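Local coordinates for protein CrmK (Actinoalloteichus sp. WH1-2216-6, PDB 5I1V) that probably acts as a flavin-dependent oxidase, with covalently bound FAD, in the recycling of shunt products during caerulomycin biosynthesis, at residues L264-G276 with L363-Y377. Numbering follows the deposited sequence.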
loop_
_atom_site.group_PDB
_atom_site.type_symbol
_atom_site.label_atom_id
_atom_site.label_comp_id
_atom_site.label_asym_id
_atom_site.label_seq_id
_atom_site.Cartn_x
_atom_site.Cartn_y
_atom_site.Cartn_z
ATOM N N LEU A 264 9.110 13.959 20.594
ATOM C CA LEU A 264 8.857 14.643 19.332
ATOM C C LEU A 264 9.818 14.149 18.237
ATOM O O LEU A 264 11.032 14.274 18.342
ATOM C CB LEU A 264 8.913 16.153 19.533
ATOM C CG LEU A 264 8.295 17.107 18.517
ATOM C CD1 LEU A 264 8.248 18.529 19.071
ATOM C CD2 LEU A 264 9.069 17.067 17.216
ATOM N N TYR A 265 9.241 13.580 17.186
ATOM C CA TYR A 265 9.986 13.057 16.033
ATOM C C TYR A 265 9.663 13.943 14.845
ATOM O O TYR A 265 8.496 14.186 14.543
ATOM C CB TYR A 265 9.520 11.626 15.709
ATOM C CG TYR A 265 9.969 11.147 14.346
ATOM C CD1 TYR A 265 11.298 10.768 14.124
ATOM C CD2 TYR A 265 9.083 11.090 13.274
ATOM C CE1 TYR A 265 11.730 10.355 12.887
ATOM C CE2 TYR A 265 9.514 10.702 12.014
ATOM C CZ TYR A 265 10.845 10.332 11.833
ATOM O OH TYR A 265 11.274 9.908 10.593
ATOM N N ALA A 266 10.687 14.381 14.141
ATOM C CA ALA A 266 10.456 15.200 12.959
ATOM C C ALA A 266 11.373 14.868 11.804
ATOM O O ALA A 266 12.542 14.490 12.009
ATOM C CB ALA A 266 10.577 16.654 13.336
ATOM N N LEU A 267 10.835 15.009 10.592
ATOM C CA LEU A 267 11.591 14.801 9.379
ATOM C C LEU A 267 11.442 16.030 8.478
ATOM O O LEU A 267 10.334 16.424 8.151
ATOM C CB LEU A 267 11.085 13.565 8.666
ATOM C CG LEU A 267 11.886 13.092 7.454
ATOM C CD1 LEU A 267 11.928 11.571 7.315
ATOM C CD2 LEU A 267 11.290 13.650 6.196
ATOM N N LEU A 268 12.571 16.578 8.052
ATOM C CA LEU A 268 12.603 17.743 7.169
ATOM C C LEU A 268 13.024 17.273 5.768
ATOM O O LEU A 268 14.061 16.695 5.617
ATOM C CB LEU A 268 13.615 18.717 7.701
ATOM C CG LEU A 268 13.818 19.978 6.864
ATOM C CD1 LEU A 268 12.526 20.778 6.756
ATOM C CD2 LEU A 268 14.949 20.750 7.523
ATOM N N GLU A 269 12.202 17.488 4.756
ATOM C CA GLU A 269 12.538 17.050 3.411
ATOM C C GLU A 269 12.872 18.293 2.612
ATOM O O GLU A 269 11.995 19.118 2.348
ATOM C CB GLU A 269 11.373 16.369 2.725
ATOM C CG GLU A 269 10.880 15.122 3.406
ATOM C CD GLU A 269 9.865 14.351 2.560
ATOM O OE1 GLU A 269 8.678 14.326 2.953
ATOM O OE2 GLU A 269 10.261 13.783 1.498
ATOM N N CYS A 270 14.117 18.381 2.202
ATOM C CA CYS A 270 14.563 19.489 1.384
ATOM C C CYS A 270 14.647 19.089 -0.083
ATOM O O CYS A 270 15.698 18.727 -0.558
ATOM C CB CYS A 270 15.933 19.928 1.870
ATOM S SG CYS A 270 15.941 20.327 3.622
ATOM N N PHE A 271 13.509 19.156 -0.750
ATOM C CA PHE A 271 13.382 18.903 -2.150
ATOM C C PHE A 271 14.120 19.925 -3.001
ATOM O O PHE A 271 14.298 21.098 -2.601
ATOM C CB PHE A 271 11.928 18.975 -2.551
ATOM C CG PHE A 271 11.048 17.897 -1.967
ATOM C CD1 PHE A 271 11.089 16.598 -2.456
ATOM C CD2 PHE A 271 10.123 18.205 -0.991
ATOM C CE1 PHE A 271 10.248 15.619 -1.934
ATOM C CE2 PHE A 271 9.269 17.255 -0.488
ATOM C CZ PHE A 271 9.323 15.953 -0.960
ATOM N N HIS A 272 14.521 19.474 -4.180
ATOM C CA HIS A 272 14.955 20.357 -5.229
ATOM C C HIS A 272 13.825 21.326 -5.555
ATOM O O HIS A 272 12.637 21.001 -5.443
ATOM C CB HIS A 272 15.363 19.572 -6.484
ATOM C CG HIS A 272 15.853 20.446 -7.587
ATOM N ND1 HIS A 272 15.043 20.852 -8.626
ATOM C CD2 HIS A 272 17.056 21.020 -7.797
ATOM C CE1 HIS A 272 15.729 21.653 -9.427
ATOM N NE2 HIS A 272 16.955 21.772 -8.944
ATOM N N ARG A 273 14.233 22.523 -5.988
ATOM C CA ARG A 273 13.322 23.616 -6.297
ATOM C C ARG A 273 12.141 23.204 -7.168
ATOM O O ARG A 273 11.014 23.668 -6.959
ATOM C CB ARG A 273 14.103 24.769 -6.970
ATOM C CG ARG A 273 13.234 25.900 -7.522
ATOM C CD ARG A 273 14.024 27.176 -7.827
ATOM N NE ARG A 273 13.619 28.311 -6.988
ATOM C CZ ARG A 273 14.458 28.989 -6.217
ATOM N NH1 ARG A 273 15.730 28.664 -6.228
ATOM N NH2 ARG A 273 14.042 29.991 -5.453
ATOM N N SER A 274 12.398 22.361 -8.164
ATOM C CA SER A 274 11.345 21.936 -9.090
ATOM C C SER A 274 10.186 21.261 -8.413
ATOM O O SER A 274 9.141 21.151 -9.028
ATOM C CB SER A 274 11.883 21.002 -10.162
ATOM O OG SER A 274 12.452 19.842 -9.586
ATOM N N ALA A 275 10.353 20.786 -7.161
ATOM C CA ALA A 275 9.208 20.297 -6.392
ATOM C C ALA A 275 8.295 21.407 -5.911
ATOM O O ALA A 275 7.138 21.145 -5.613
ATOM C CB ALA A 275 9.665 19.458 -5.191
ATOM N N GLY A 276 8.804 22.635 -5.781
ATOM C CA GLY A 276 7.951 23.760 -5.358
ATOM C C GLY A 276 7.886 24.072 -3.868
ATOM O O GLY A 276 7.383 25.122 -3.501
ATOM N N LEU A 363 20.291 22.279 -4.747
ATOM C CA LEU A 363 18.813 22.274 -4.598
ATOM C C LEU A 363 18.069 23.388 -5.349
ATOM O O LEU A 363 16.911 23.193 -5.706
ATOM C CB LEU A 363 18.413 22.317 -3.122
ATOM C CG LEU A 363 18.849 21.102 -2.282
ATOM C CD1 LEU A 363 18.718 21.444 -0.802
ATOM C CD2 LEU A 363 18.019 19.870 -2.637
ATOM N N SER A 364 18.694 24.553 -5.586
ATOM C CA SER A 364 18.030 25.548 -6.469
ATOM C C SER A 364 18.472 25.544 -7.944
ATOM O O SER A 364 17.843 26.214 -8.766
ATOM C CB SER A 364 18.191 26.972 -5.929
ATOM O OG SER A 364 19.539 27.261 -5.759
ATOM N N ARG A 365 19.547 24.824 -8.271
ATOM C CA ARG A 365 20.079 24.747 -9.643
ATOM C C ARG A 365 18.901 24.683 -10.632
ATOM O O ARG A 365 18.133 23.718 -10.631
ATOM C CB ARG A 365 20.975 23.488 -9.793
ATOM C CG ARG A 365 22.303 23.718 -10.510
ATOM C CD ARG A 365 23.282 22.552 -10.314
ATOM N NE ARG A 365 22.922 21.353 -11.077
ATOM C CZ ARG A 365 23.573 20.182 -11.026
ATOM N NH1 ARG A 365 24.642 20.027 -10.248
ATOM N NH2 ARG A 365 23.163 19.150 -11.763
ATOM N N ALA A 366 18.727 25.706 -11.464
ATOM C CA ALA A 366 17.612 25.692 -12.433
ATOM C C ALA A 366 17.872 24.866 -13.694
ATOM O O ALA A 366 16.961 24.565 -14.433
ATOM C CB ALA A 366 17.210 27.117 -12.794
ATOM N N ASP A 367 19.112 24.473 -13.948
ATOM C CA ASP A 367 19.404 23.607 -15.095
ATOM C C ASP A 367 19.055 22.117 -14.825
ATOM O O ASP A 367 19.389 21.231 -15.614
ATOM C CB ASP A 367 20.884 23.752 -15.522
ATOM C CG ASP A 367 21.882 23.243 -14.450
ATOM O OD1 ASP A 367 21.440 22.685 -13.423
ATOM O OD2 ASP A 367 23.113 23.394 -14.633
ATOM N N TYR A 368 18.399 21.838 -13.706
ATOM C CA TYR A 368 18.030 20.466 -13.346
ATOM C C TYR A 368 16.538 20.466 -13.084
ATOM O O TYR A 368 15.980 21.459 -12.644
ATOM C CB TYR A 368 18.810 20.036 -12.106
ATOM C CG TYR A 368 18.491 18.632 -11.614
ATOM C CD1 TYR A 368 18.891 17.516 -12.338
ATOM C CD2 TYR A 368 17.813 18.432 -10.415
ATOM C CE1 TYR A 368 18.598 16.228 -11.892
ATOM C CE2 TYR A 368 17.519 17.156 -9.959
ATOM C CZ TYR A 368 17.919 16.049 -10.696
ATOM O OH TYR A 368 17.644 14.746 -10.261
ATOM N N HIS A 369 15.871 19.363 -13.378
ATOM C CA HIS A 369 14.454 19.264 -13.050
ATOM C C HIS A 369 14.159 17.846 -12.544
ATOM O O HIS A 369 14.435 16.850 -13.211
ATOM C CB HIS A 369 13.572 19.639 -14.242
ATOM C CG HIS A 369 12.107 19.404 -14.008
ATOM N ND1 HIS A 369 11.539 18.146 -14.063
ATOM C CD2 HIS A 369 11.096 20.258 -13.714
ATOM C CE1 HIS A 369 10.244 18.236 -13.812
ATOM N NE2 HIS A 369 9.952 19.506 -13.590
ATOM N N CYS A 370 13.645 17.767 -11.329
ATOM C CA CYS A 370 13.215 16.496 -10.798
ATOM C C CYS A 370 12.566 16.760 -9.458
ATOM O O CYS A 370 13.247 16.980 -8.449
ATOM C CB CYS A 370 14.391 15.530 -10.701
ATOM S SG CYS A 370 14.001 13.930 -9.954
ATOM N N PRO A 371 11.235 16.802 -9.452
ATOM C CA PRO A 371 10.520 17.128 -8.236
ATOM C C PRO A 371 10.675 16.026 -7.170
ATOM O O PRO A 371 10.400 16.287 -6.002
ATOM C CB PRO A 371 9.053 17.223 -8.685
ATOM C CG PRO A 371 9.073 17.244 -10.159
ATOM C CD PRO A 371 10.333 16.561 -10.585
ATOM N N SER A 372 11.096 14.818 -7.565
ATOM C CA SER A 372 11.463 13.797 -6.558
ATOM C C SER A 372 12.842 13.914 -5.931
ATOM O O SER A 372 13.115 13.220 -4.962
ATOM C CB SER A 372 11.327 12.411 -7.132
ATOM O OG SER A 372 10.045 12.325 -7.657
ATOM N N ALA A 373 13.711 14.775 -6.442
ATOM C CA ALA A 373 15.022 14.910 -5.866
ATOM C C ALA A 373 14.965 15.643 -4.531
ATOM O O ALA A 373 14.325 16.685 -4.413
ATOM C CB ALA A 373 15.952 15.628 -6.828
ATOM N N ALA A 374 15.654 15.104 -3.531
ATOM C CA ALA A 374 15.615 15.647 -2.169
ATOM C C ALA A 374 16.772 15.172 -1.314
ATOM O O ALA A 374 17.367 14.114 -1.563
ATOM C CB ALA A 374 14.316 15.314 -1.495
ATOM N N MET A 375 17.100 15.987 -0.320
ATOM C CA MET A 375 17.782 15.485 0.839
ATOM C C MET A 375 16.867 15.679 2.034
ATOM O O MET A 375 15.995 16.558 2.055
ATOM C CB MET A 375 19.198 16.065 1.032
ATOM C CG MET A 375 19.299 17.543 1.273
ATOM S SD MET A 375 21.041 18.031 1.463
ATOM C CE MET A 375 21.463 17.133 2.964
ATOM N N GLU A 376 17.026 14.784 2.994
ATOM C CA GLU A 376 16.206 14.776 4.189
ATOM C C GLU A 376 17.040 14.724 5.438
ATOM O O GLU A 376 18.070 14.051 5.487
ATOM C CB GLU A 376 15.277 13.547 4.210
ATOM C CG GLU A 376 14.471 13.287 2.967
ATOM C CD GLU A 376 13.542 12.054 3.096
ATOM O OE1 GLU A 376 13.773 11.156 3.956
ATOM O OE2 GLU A 376 12.571 11.983 2.313
ATOM N N TYR A 377 16.550 15.410 6.466
ATOM C CA TYR A 377 17.125 15.360 7.795
ATOM C C TYR A 377 16.140 14.658 8.721
ATOM O O TYR A 377 15.020 15.088 8.882
ATOM C CB TYR A 377 17.382 16.772 8.296
ATOM C CG TYR A 377 18.448 17.487 7.548
ATOM C CD1 TYR A 377 19.768 17.390 7.947
ATOM C CD2 TYR A 377 18.149 18.294 6.469
ATOM C CE1 TYR A 377 20.759 18.070 7.296
ATOM C CE2 TYR A 377 19.147 18.978 5.808
ATOM C CZ TYR A 377 20.443 18.879 6.244
ATOM O OH TYR A 377 21.439 19.540 5.577
#
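His272 reaches from the end of strand 265-271 into the loop 365-373, where its imidazole is gripped at both nitrogens. NE2 donates to Arg365 O (2.8 Å), which lies almost in the ring plane, while ND1 shares a hydrogen bond with Ser274 OG; a flat ring with polar atoms on two sides suits this place. Tyr368 meets one face edge-on, its CD2 over the ring centre and the planes at 90°, a T-shaped stack; Tyr368 OH bonds to His417. His272 CG lies anti to its own N (chi1 -179°), swinging the imidazole in among the loop carbonyls. Ser274 OG in turn accepts Cys370 N (3.0 Å), so this small hydroxyl links ring and loop. With an alanine here in place of His272, Arg365 O would probably lose this donor, a gap would open beside the edge of Tyr368, and Ser274 OG would lose its ring partner. On the sheet face of Leu268, Cys270, Met375 and Tyr377, Cys270 SG touches the Tyr377 ring edge (CE2 at 4.1 Å), and Leu268 CD2 packs obliquely against that ring. On the opposite face, Phe271 CD1 rests on the small Ala374 CB (3.6 Å), and Glu269 and Glu376 run side by side, like charges with OE2 to OE2 at 3.0 Å, not hydrogen-bonded. Leu268-Tyr377 and Cys270-Met375 are hydrogen-bonded pairs, joining neighbouring strands 265-271 and 374-379 in the large antiparallel sheet of a berberine-bridge-enzyme-like flavoprotein, with Leu267 near the FAD-binding Phe123.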